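Local coordinates for protein dihydroorotate dehydrogenase (Schistosoma mansoni, PDB 6UY4) that probably catalyses the oxidation of (S)-dihydroorotate to orotate in de novo pyrimidine synthesis, passing electrons through its FMN cofactor to a quinone, at residues 127-132 with 284-289; 163-168 with 194-199; 114-119 with 143-148. All blocks are in the same frame, centred on the assembly; numbering follows the deposited sequence.

Contact 1: residues 127-132 with 284-289. With QLA (2-[(4-fluorophenyl)amino]-3-hydroxynaphthalene-1,4-dione), chain B.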
loop_
_atom_site.group_PDB
_atom_site.type_symbol
_atom_site.label_atom_id
_atom_site.label_comp_id
_atom_site.label_asym_id
_atom_site.label_seq_id
_atom_site.Cartn_x
_atom_site.Cartn_y
_atom_site.Cartn_z
ATOM N N ARG A 127 0.604 14.010 12.077
ATOM C CA ARG A 127 0.896 13.756 10.673
ATOM C C ARG A 127 -0.197 12.943 9.989
ATOM O O ARG A 127 0.019 12.449 8.876
ATOM C CB ARG A 127 2.247 13.045 10.532
ATOM C CG ARG A 127 2.375 11.796 11.389
ATOM C CD ARG A 127 3.831 11.408 11.594
ATOM N NE ARG A 127 3.963 10.204 12.410
ATOM C CZ ARG A 127 5.120 9.720 12.849
ATOM N NH1 ARG A 127 5.141 8.619 13.585
ATOM N NH2 ARG A 127 6.254 10.340 12.556
ATOM N N ILE A 128 -1.358 12.789 10.623
ATOM C CA ILE A 128 -2.489 12.063 10.054
ATOM C C ILE A 128 -3.757 12.845 10.358
ATOM O O ILE A 128 -3.987 13.243 11.504
ATOM C CB ILE A 128 -2.593 10.629 10.612
ATOM C CG1 ILE A 128 -1.424 9.771 10.127
ATOM C CG2 ILE A 128 -3.910 10.002 10.211
ATOM C CD1 ILE A 128 -1.463 8.349 10.639
ATOM N N PHE A 129 -4.582 13.067 9.335
ATOM C CA PHE A 129 -5.791 13.868 9.479
ATOM C C PHE A 129 -6.936 13.201 8.733
ATOM O O PHE A 129 -6.768 12.772 7.589
ATOM C CB PHE A 129 -5.571 15.290 8.949
ATOM C CG PHE A 129 -4.340 15.955 9.495
ATOM C CD1 PHE A 129 -4.382 16.634 10.700
ATOM C CD2 PHE A 129 -3.140 15.894 8.806
ATOM C CE1 PHE A 129 -3.249 17.244 11.207
ATOM C CE2 PHE A 129 -2.004 16.501 9.308
ATOM C CZ PHE A 129 -2.060 17.177 10.509
ATOM N N ARG A 130 -8.094 13.119 9.382
ATOM C CA ARG A 130 -9.281 12.534 8.774
ATOM C C ARG A 130 -10.059 13.590 8.002
ATOM O O ARG A 130 -10.185 14.734 8.446
ATOM C CB ARG A 130 -10.193 11.915 9.835
ATOM C CG ARG A 130 -9.548 10.872 10.728
ATOM C CD ARG A 130 -10.614 10.173 11.559
ATOM N NE ARG A 130 -10.054 9.267 12.558
ATOM C CZ ARG A 130 -9.947 9.555 13.851
ATOM N NH1 ARG A 130 -9.426 8.669 14.689
ATOM N NH2 ARG A 130 -10.366 10.729 14.307
ATOM N N TRP A 131 -10.585 13.194 6.845
ATOM C CA TRP A 131 -11.518 14.009 6.064
ATOM C C TRP A 131 -12.789 13.182 5.911
ATOM O O TRP A 131 -13.064 12.622 4.848
ATOM C CB TRP A 131 -10.924 14.411 4.707
ATOM C CG TRP A 131 -11.695 15.495 4.010
ATOM C CD1 TRP A 131 -12.820 16.121 4.460
ATOM C CD2 TRP A 131 -11.392 16.082 2.738
ATOM N NE1 TRP A 131 -13.238 17.060 3.547
ATOM C CE2 TRP A 131 -12.378 17.056 2.481
ATOM C CE3 TRP A 131 -10.382 15.879 1.791
ATOM C CZ2 TRP A 131 -12.385 17.824 1.318
ATOM C CZ3 TRP A 131 -10.392 16.643 0.637
ATOM C CH2 TRP A 131 -11.386 17.603 0.411
ATOM N N THR A 132 -13.568 13.110 6.995
ATOM C CA THR A 132 -14.721 12.217 7.037
ATOM C C THR A 132 -15.810 12.636 6.055
ATOM O O THR A 132 -16.581 11.787 5.591
ATOM C CB THR A 132 -15.282 12.162 8.460
ATOM O OG1 THR A 132 -14.203 12.029 9.394
ATOM C CG2 THR A 132 -16.227 10.980 8.623
ATOM N N CYS A 284 -9.599 19.416 6.412
ATOM C CA CYS A 284 -9.432 18.305 7.336
ATOM C C CYS A 284 -8.393 18.568 8.417
ATOM O O CYS A 284 -8.119 17.668 9.220
ATOM C CB CYS A 284 -9.058 17.028 6.570
ATOM S SG CYS A 284 -7.528 17.149 5.619
ATOM N N GLY A 285 -7.809 19.762 8.465
ATOM C CA GLY A 285 -6.819 20.088 9.467
ATOM C C GLY A 285 -5.383 19.852 9.057
ATOM O O GLY A 285 -4.478 20.099 9.865
ATOM N N ALA A 286 -5.141 19.377 7.832
ATOM C CA ALA A 286 -3.773 19.176 7.371
ATOM C C ALA A 286 -3.032 20.490 7.169
ATOM O O ALA A 286 -1.798 20.504 7.218
ATOM C CB ALA A 286 -3.769 18.371 6.071
ATOM N N ALA A 287 -3.753 21.586 6.943
ATOM C CA ALA A 287 -3.162 22.903 6.783
ATOM C C ALA A 287 -3.848 23.888 7.720
ATOM O O ALA A 287 -5.063 23.793 7.938
ATOM C CB ALA A 287 -3.281 23.393 5.333
ATOM N N PRO A 288 -3.102 24.846 8.292
ATOM C CA PRO A 288 -1.664 25.038 8.082
ATOM C C PRO A 288 -0.806 24.115 8.941
ATOM O O PRO A 288 -1.321 23.450 9.841
ATOM C CB PRO A 288 -1.453 26.496 8.485
ATOM C CG PRO A 288 -2.466 26.715 9.554
ATOM C CD PRO A 288 -3.669 25.888 9.168
ATOM N N ILE A 289 0.490 24.077 8.656
ATOM C CA ILE A 289 1.441 23.278 9.425
ATOM C C ILE A 289 1.957 24.142 10.568
ATOM O O ILE A 289 2.472 25.243 10.314
ATOM C CB ILE A 289 2.595 22.783 8.545
ATOM C CG1 ILE A 289 2.051 22.027 7.332
ATOM C CG2 ILE A 289 3.532 21.896 9.350
ATOM C CD1 ILE A 289 3.123 21.548 6.377
HETATM C C1 QLA B . -6.374 3.863 11.596
HETATM O O1 QLA B . -5.447 3.163 11.227
HETATM C C2 QLA B . -7.387 3.279 12.526
HETATM O O2 QLA B . -7.148 2.047 12.953
HETATM C C3 QLA B . -8.530 4.028 12.891
HETATM O O3 QLA B . -9.553 6.182 12.984
HETATM C C4 QLA B . -10.034 2.104 13.357
HETATM C C5 QLA B . -9.997 1.516 12.101
HETATM C C6 QLA B . -10.458 0.224 11.910
HETATM C C7 QLA B . -10.935 -0.462 12.992
HETATM C C8 QLA B . -10.977 0.075 14.248
HETATM C C9 QLA B . -10.517 1.369 14.431
HETATM C C10 QLA B . -8.607 5.487 12.529
HETATM C C11 QLA B . -7.592 6.044 11.615
HETATM C C12 QLA B . -7.711 7.362 11.193
HETATM C C13 QLA B . -6.776 7.900 10.333
HETATM C C14 QLA B . -5.711 7.127 9.884
HETATM C C15 QLA B . -5.583 5.818 10.298
HETATM C C16 QLA B . -6.523 5.266 11.163
HETATM F F1 QLA B . -11.385 -1.733 12.809
HETATM N N1 QLA B . -9.546 3.428 13.546
#

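Contact 2: residues 163-168 with 194-199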
loop_
_atom_site.group_PDB
_atom_site.type_symbol
_atom_site.label_atom_id
_atom_site.label_comp_id
_atom_site.label_asym_id
_atom_site.label_seq_id
_atom_site.Cartn_x
_atom_site.Cartn_y
_atom_site.Cartn_z
ATOM N N ARG A 163 -2.080 -19.625 5.114
ATOM C CA ARG A 163 -3.160 -18.779 5.598
ATOM C C ARG A 163 -3.258 -17.455 4.852
ATOM O O ARG A 163 -4.113 -16.632 5.194
ATOM C CB ARG A 163 -2.991 -18.513 7.099
ATOM C CG ARG A 163 -2.979 -19.771 7.955
ATOM C CD ARG A 163 -2.696 -19.449 9.416
ATOM N NE ARG A 163 -3.750 -18.637 10.019
ATOM C CZ ARG A 163 -4.783 -19.134 10.693
ATOM N N GLY A 164 -2.418 -17.228 3.857
ATOM C CA GLY A 164 -2.456 -15.999 3.094
ATOM C C GLY A 164 -1.087 -15.677 2.530
ATOM O O GLY A 164 -0.162 -16.482 2.591
ATOM N N VAL A 165 -0.981 -14.469 1.981
ATOM C CA VAL A 165 0.236 -13.980 1.345
ATOM C C VAL A 165 0.707 -12.742 2.095
ATOM O O VAL A 165 -0.108 -11.928 2.538
ATOM C CB VAL A 165 -0.004 -13.668 -0.148
ATOM C CG1 VAL A 165 1.246 -13.091 -0.794
ATOM C CG2 VAL A 165 -0.456 -14.920 -0.882
ATOM N N ILE A 166 2.022 -12.607 2.252
ATOM C CA ILE A 166 2.613 -11.457 2.926
ATOM C C ILE A 166 3.684 -10.867 2.023
ATOM O O ILE A 166 4.608 -11.575 1.603
ATOM C CB ILE A 166 3.207 -11.825 4.296
ATOM C CG1 ILE A 166 2.098 -12.247 5.264
ATOM C CG2 ILE A 166 4.003 -10.657 4.862
ATOM C CD1 ILE A 166 1.086 -11.168 5.548
ATOM N N GLY A 167 3.559 -9.578 1.721
ATOM C CA GLY A 167 4.586 -8.863 0.992
ATOM C C GLY A 167 5.268 -7.839 1.870
ATOM O O GLY A 167 4.716 -7.438 2.900
ATOM N N VAL A 168 6.467 -7.407 1.489
ATOM C CA VAL A 168 7.227 -6.422 2.248
ATOM C C VAL A 168 7.532 -5.242 1.340
ATOM O O VAL A 168 8.058 -5.420 0.235
ATOM C CB VAL A 168 8.523 -7.020 2.825
ATOM C CG1 VAL A 168 9.305 -5.955 3.575
ATOM C CG2 VAL A 168 8.203 -8.188 3.741
ATOM N N ALA A 194 9.727 -13.203 2.520
ATOM C CA ALA A 194 8.556 -12.545 1.964
ATOM C C ALA A 194 8.090 -13.239 0.691
ATOM O O ALA A 194 8.890 -13.785 -0.073
ATOM C CB ALA A 194 8.852 -11.075 1.666
ATOM N N ASP A 195 6.774 -13.209 0.468
ATOM C CA ASP A 195 6.229 -13.752 -0.772
ATOM C C ASP A 195 6.504 -12.831 -1.952
ATOM O O ASP A 195 6.709 -13.307 -3.074
ATOM C CB ASP A 195 4.728 -14.000 -0.628
ATOM C CG ASP A 195 4.410 -15.087 0.379
ATOM O OD1 ASP A 195 5.225 -16.023 0.522
ATOM O OD2 ASP A 195 3.346 -15.005 1.028
ATOM N N TYR A 196 6.507 -11.518 -1.725
ATOM C CA TYR A 196 6.884 -10.564 -2.755
ATOM C C TYR A 196 7.444 -9.317 -2.088
ATOM O O TYR A 196 7.183 -9.045 -0.915
ATOM C CB TYR A 196 5.702 -10.210 -3.672
ATOM C CG TYR A 196 4.569 -9.463 -2.999
ATOM C CD1 TYR A 196 4.538 -8.073 -2.982
ATOM C CD2 TYR A 196 3.518 -10.146 -2.399
ATOM C CE1 TYR A 196 3.502 -7.387 -2.377
ATOM C CE2 TYR A 196 2.476 -9.466 -1.792
ATOM C CZ TYR A 196 2.475 -8.086 -1.785
ATOM O OH TYR A 196 1.445 -7.402 -1.183
ATOM N N LEU A 197 8.227 -8.565 -2.857
ATOM C CA LEU A 197 8.848 -7.334 -2.394
ATOM C C LEU A 197 8.379 -6.172 -3.259
ATOM O O LEU A 197 8.122 -6.335 -4.456
ATOM C CB LEU A 197 10.377 -7.437 -2.433
ATOM C CG LEU A 197 11.000 -8.601 -1.657
ATOM C CD1 LEU A 197 12.473 -8.749 -2.003
ATOM C CD2 LEU A 197 10.820 -8.413 -0.157
ATOM N N VAL A 198 8.264 -4.998 -2.642
ATOM C CA VAL A 198 7.788 -3.795 -3.314
ATOM C C VAL A 198 8.783 -2.670 -3.070
ATOM O O VAL A 198 9.355 -2.558 -1.980
ATOM C CB VAL A 198 6.380 -3.385 -2.828
ATOM C CG1 VAL A 198 5.845 -2.226 -3.657
ATOM C CG2 VAL A 198 5.429 -4.563 -2.888
ATOM N N ILE A 199 8.991 -1.840 -4.090
ATOM C CA ILE A 199 9.829 -0.652 -3.992
ATOM C C ILE A 199 9.019 0.538 -4.484
ATOM O O ILE A 199 8.454 0.498 -5.583
ATOM C CB ILE A 199 11.129 -0.799 -4.806
ATOM C CG1 ILE A 199 11.951 -1.974 -4.275
ATOM C CG2 ILE A 199 11.937 0.489 -4.759
ATOM C CD1 ILE A 199 13.242 -2.194 -5.014
#

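Contact 3: residues 114-119 with 143-148. With FMN (flavin mononucleotide), chain G.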
loop_
_atom_site.group_PDB
_atom_site.type_symbol
_atom_site.label_atom_id
_atom_site.label_comp_id
_atom_site.label_asym_id
_atom_site.label_seq_id
_atom_site.Cartn_x
_atom_site.Cartn_y
_atom_site.Cartn_z
ATOM N N THR A 114 5.907 0.596 5.131
ATOM C CA THR A 114 7.245 0.554 4.548
ATOM C C THR A 114 8.330 0.413 5.614
ATOM O O THR A 114 8.304 1.104 6.633
ATOM C CB THR A 114 7.515 1.824 3.710
ATOM O OG1 THR A 114 6.699 1.805 2.532
ATOM C CG2 THR A 114 8.976 1.915 3.307
ATOM N N VAL A 115 9.281 -0.489 5.372
ATOM C CA VAL A 115 10.363 -0.783 6.304
ATOM C C VAL A 115 11.647 -0.160 5.775
ATOM O O VAL A 115 12.002 -0.349 4.605
ATOM C CB VAL A 115 10.535 -2.299 6.507
ATOM C CG1 VAL A 115 11.585 -2.578 7.572
ATOM C CG2 VAL A 115 9.209 -2.940 6.876
ATOM N N THR A 116 12.338 0.578 6.636
ATOM C CA THR A 116 13.634 1.177 6.360
ATOM C C THR A 116 14.740 0.363 7.014
ATOM O O THR A 116 14.489 -0.404 7.949
ATOM C CB THR A 116 13.673 2.621 6.877
ATOM O OG1 THR A 116 13.346 2.642 8.272
ATOM C CG2 THR A 116 12.685 3.491 6.111
ATOM N N PRO A 117 15.989 0.485 6.534
ATOM C CA PRO A 117 17.091 -0.271 7.151
ATOM C C PRO A 117 17.273 0.037 8.629
ATOM O O PRO A 117 17.228 -0.871 9.467
ATOM C CB PRO A 117 18.313 0.165 6.332
ATOM C CG PRO A 117 17.753 0.536 5.009
ATOM C CD PRO A 117 16.419 1.166 5.298
ATOM N N ASN A 118 17.483 1.317 8.963
ATOM C CA ASN A 118 17.611 1.699 10.360
ATOM C C ASN A 118 16.260 2.132 10.922
ATOM O O ASN A 118 15.400 2.617 10.179
ATOM C CB ASN A 118 18.612 2.841 10.512
ATOM C CG ASN A 118 19.986 2.486 9.981
ATOM O OD1 ASN A 118 20.459 1.362 10.149
ATOM N ND2 ASN A 118 20.635 3.447 9.332
ATOM N N PRO A 119 16.042 1.954 12.224
ATOM C CA PRO A 119 14.808 2.464 12.839
ATOM C C PRO A 119 14.695 3.972 12.654
ATOM O O PRO A 119 15.649 4.717 12.887
ATOM C CB PRO A 119 14.964 2.079 14.315
ATOM C CG PRO A 119 15.902 0.915 14.303
ATOM C CD PRO A 119 16.856 1.175 13.173
ATOM N N PHE A 143 7.642 7.630 6.510
ATOM C CA PHE A 143 8.318 6.347 6.711
ATOM C C PHE A 143 8.820 6.209 8.153
ATOM O O PHE A 143 10.014 6.308 8.446
ATOM C CB PHE A 143 9.470 6.167 5.713
ATOM C CG PHE A 143 9.025 6.019 4.283
ATOM C CD1 PHE A 143 9.943 6.116 3.249
ATOM C CD2 PHE A 143 7.696 5.781 3.971
ATOM C CE1 PHE A 143 9.544 5.980 1.935
ATOM C CE2 PHE A 143 7.291 5.646 2.657
ATOM C CZ PHE A 143 8.216 5.745 1.638
ATOM N N ASN A 144 7.867 5.973 9.050
ATOM C CA ASN A 144 8.175 5.660 10.441
ATOM C C ASN A 144 8.208 4.142 10.587
ATOM O O ASN A 144 7.165 3.481 10.538
ATOM C CB ASN A 144 7.159 6.298 11.388
ATOM C CG ASN A 144 5.723 6.015 10.987
ATOM O OD1 ASN A 144 5.379 6.039 9.807
ATOM N ND2 ASN A 144 4.877 5.740 11.974
ATOM N N SER A 145 9.407 3.587 10.753
ATOM C CA SER A 145 9.586 2.144 10.776
ATOM C C SER A 145 10.505 1.762 11.927
ATOM O O SER A 145 11.267 2.583 12.444
ATOM C CB SER A 145 10.157 1.628 9.448
ATOM O OG SER A 145 10.170 0.212 9.414
ATOM N N ASP A 146 10.423 0.493 12.322
ATOM C CA ASP A 146 11.250 -0.053 13.390
ATOM C C ASP A 146 12.575 -0.616 12.891
ATOM O O ASP A 146 13.337 -1.165 13.693
ATOM C CB ASP A 146 10.482 -1.146 14.142
ATOM C CG ASP A 146 9.313 -0.598 14.934
ATOM O OD1 ASP A 146 9.102 0.633 14.909
ATOM O OD2 ASP A 146 8.606 -1.398 15.583
ATOM N N GLY A 147 12.867 -0.498 11.601
ATOM C CA GLY A 147 14.106 -0.995 11.042
ATOM C C GLY A 147 13.959 -2.388 10.455
ATOM O O GLY A 147 12.956 -3.082 10.638
ATOM N N HIS A 148 15.002 -2.797 9.728
ATOM C CA HIS A 148 14.995 -4.110 9.091
ATOM C C HIS A 148 14.955 -5.228 10.127
ATOM O O HIS A 148 14.160 -6.166 10.013
ATOM C CB HIS A 148 16.220 -4.267 8.190
ATOM C CG HIS A 148 16.071 -3.627 6.847
ATOM N ND1 HIS A 148 14.917 -2.985 6.452
ATOM C CD2 HIS A 148 16.930 -3.532 5.805
ATOM C CE1 HIS A 148 15.073 -2.520 5.225
ATOM N NE2 HIS A 148 16.286 -2.838 4.809
HETATM N N1 FMN G . 2.142 3.322 0.981
HETATM C C2 FMN G . 3.400 2.751 0.969
HETATM O O2 FMN G . 3.836 2.247 -0.064
HETATM N N3 FMN G . 4.170 2.743 2.114
HETATM C C4 FMN G . 3.688 3.307 3.277
HETATM O O4 FMN G . 4.375 3.300 4.297
HETATM C C4A FMN G . 2.423 3.884 3.294
HETATM N N5 FMN G . 1.936 4.450 4.454
HETATM C C5A FMN G . 0.680 5.018 4.470
HETATM C C6 FMN G . 0.195 5.585 5.644
HETATM C C7 FMN G . -1.069 6.162 5.669
HETATM C C7M FMN G . -1.586 6.774 6.938
HETATM C C8 FMN G . -1.850 6.171 4.517
HETATM C C8M FMN G . -3.215 6.794 4.541
HETATM C C9 FMN G . -1.363 5.605 3.344
HETATM C C9A FMN G . -0.098 5.025 3.316
HETATM N N10 FMN G . 0.392 4.456 2.153
HETATM C C10 FMN G . 1.651 3.889 2.141
HETATM C "C1'" FMN G . -0.422 4.454 0.894
HETATM C "C2'" FMN G . -1.324 3.228 0.841
HETATM O "O2'" FMN G . -0.554 2.058 1.000
HETATM C "C3'" FMN G . -2.061 3.152 -0.489
HETATM O "O3'" FMN G . -1.135 3.255 -1.548
HETATM C "C4'" FMN G . -3.114 4.247 -0.632
HETATM O "O4'" FMN G . -3.533 4.708 0.634
HETATM C "C5'" FMN G . -4.306 3.677 -1.381
HETATM O "O5'" FMN G . -5.403 4.553 -1.315
HETATM P P FMN G . -6.724 4.076 -0.532
HETATM O O1P FMN G . -7.768 5.155 -0.671
HETATM O O2P FMN G . -7.227 2.768 -1.098
HETATM O O3P FMN G . -6.382 3.905 0.925
#

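Contact 1: residues 127-132 with 284-289
Phe129 meets the loop 284-289 with the flat of its ring. CA of Ala286 lies over one face in a CH-pi contact, 3.8 Å from the ring centroid and 16° off its normal, displaced toward the CD2 side. O of Gly285 covers the same face toward the opposite rim, 3.4 Å from CE1 of Phe129, so the ring rests on a turn of backbone more than on side chains.

Apolar packing extends this seat along the strand. CB of Cys284 fits against CB of Trp131 at 3.7 Å. With chi1 at 60°, Cys284 places SG between its own backbone N and carbonyl carbon, where it lies 4.3 Å from CB of Phe129. The same sulfur makes an oblique sulfur-aromatic contact with the five-membered ring of Trp131.

Polar bonds go to other partners. Ala286 O is taken by Arg140, and on the opposite side of the strand the extended Arg130 brings a guanidinium edge to the naphthoquinone: NH1 reaches O3 of QLA at 3.0 Å, and NE reaches the same O3 at 3.2 Å, a forked grip of two bent bonds. NH1 also donates to Val43 O, which holds the guanidinium from a second side. CG2 of Ile128 packs on C14 of QLA at 3.4 Å. His50 and Ser53 also bind QLA.

Strand 128-131 is the outermost strand of its antiparallel sheet, with the loop on one side and the inhibitor on the other. It pairs with strand 136-139, whose Val138 also touches Cys284 and Ala286; helix 46-58 lies against Ile128 and Arg130, and the loop leads on from helix 278-282.

Contact 2: residues 163-168 with 194-199
The Tyr196 ring lies with one face on Gly167, whose CA stands over the ring centre at 3.5 Å from the centroid, a CH-pi contact 13° off the normal. At the ring edge, CG1 of Val165 approaches CE2 of Tyr196 at 4.0 Å, and CG2 of Val198 also lies near the ring plane. A chi1 of 66° turns the phenol back over the neighbouring strand, and the missing side chain of Gly167 lets it settle directly on the backbone; its OH bonds to Glu111.

The second flat group, the Asp195 carboxylate, receives Ile166 N on OD2 at 3.0 Å, from the anti side and 30° out of the carboxylate plane. Trp160 shares OD2, while Arg158 forms a salt bridge with OD1, so this buried acid is probably well stabilised as an anion.

Backbone pairing takes over from there. Asp195 N donates to Ile166 O at 2.9 Å; Val168 then uses both its N-H and its C=O, N to Tyr196 O at 3.0 Å and O from Val198 N at 2.9 Å. On the sheet face away from Tyr196, Val168 CG2 packs on Ala194 CB at 3.6 Å, with Leu197 beside it.

Strand 165-170, helix 179-190 and strand 196-200 form a beta-alpha-beta unit, the repeating element of a TIM barrel, and this parallel pairing joins its two strands; Val198 brings it close to the FMN-binding residues Asn200 and Lys241.

Contact 3: residues 114-119 with 143-148
The methyl of Thr114 lies over the ring of Phe143 in a CH-pi contact, its CG2 4.0 Å from the centroid and 5° off the normal. With chi1 at -69°, the methyl is turned to the ring and the hydroxyl to the flavin. OG1 of Thr114 accepts a hydrogen bond from N3 of FMN at 2.7 Å and is also hydrogen-bonded to Asn169, while Thr114 N donates to FMN O4 at 3.2 Å.

Farther along, the Pro117 and His148 side chains run alongside each other in one direction. CA of Pro117 sits over the imidazole in a second CH-pi contact, 3.4 Å from its centroid and almost exactly on the normal. Beside it the backbone is tied by His148 N to Pro117 O at 3.0 Å, a bond straight at the hydrogen (174°) although the donor stands above the carbonyl plane. CG1 of Val115 comes to the edge of the imidazole, 3.5 Å from ND1 of His148, and Phe190 packs on the same residue edge-to-face.

Between these two ring contacts, CB of Ser145 fits 3.5 Å from OG1 of Thr116, which itself donates to Asn118 O at 2.8 Å. Gly147 turns its CA to Thr116 O in a CA-H...O contact and also lies against Pro119.

Chemically, labour is divided. Pro117 and His148 join the loop after strand 109-115 to helix 147-153. Thr114 offers the flavin an acceptor for N3-H and a donor for O4; Phe143 probably holds its chi1, and the bonds to Asn169 and N3 the hydroxyl orientation.

How the contacts relate
Contact 2 is the core member of the set, a buried strand pairing; contact 3 is partly buried and contact 1 lies at the surface. Contacts 2 and 3 reach the same parallel barrel sheet, in which strands 165-170 and 109-115 are neighbours, whereas contact 1 joins the edge strand of the four-stranded antiparallel sheet to a loop. Chemistry follows place: three backbone bonds and one to a buried carboxylate join 163-168 to 194-199, CH-pi contacts with one backbone bond join 114-119 to 143-148, and 127-132 packs on 284-289 through apolar and ring-face contacts. Contacts 1 and 3 touch where Arg127 packs on Asn144, and each contributes residues to a ligand site, those of the inhibitor and the flavin respectively.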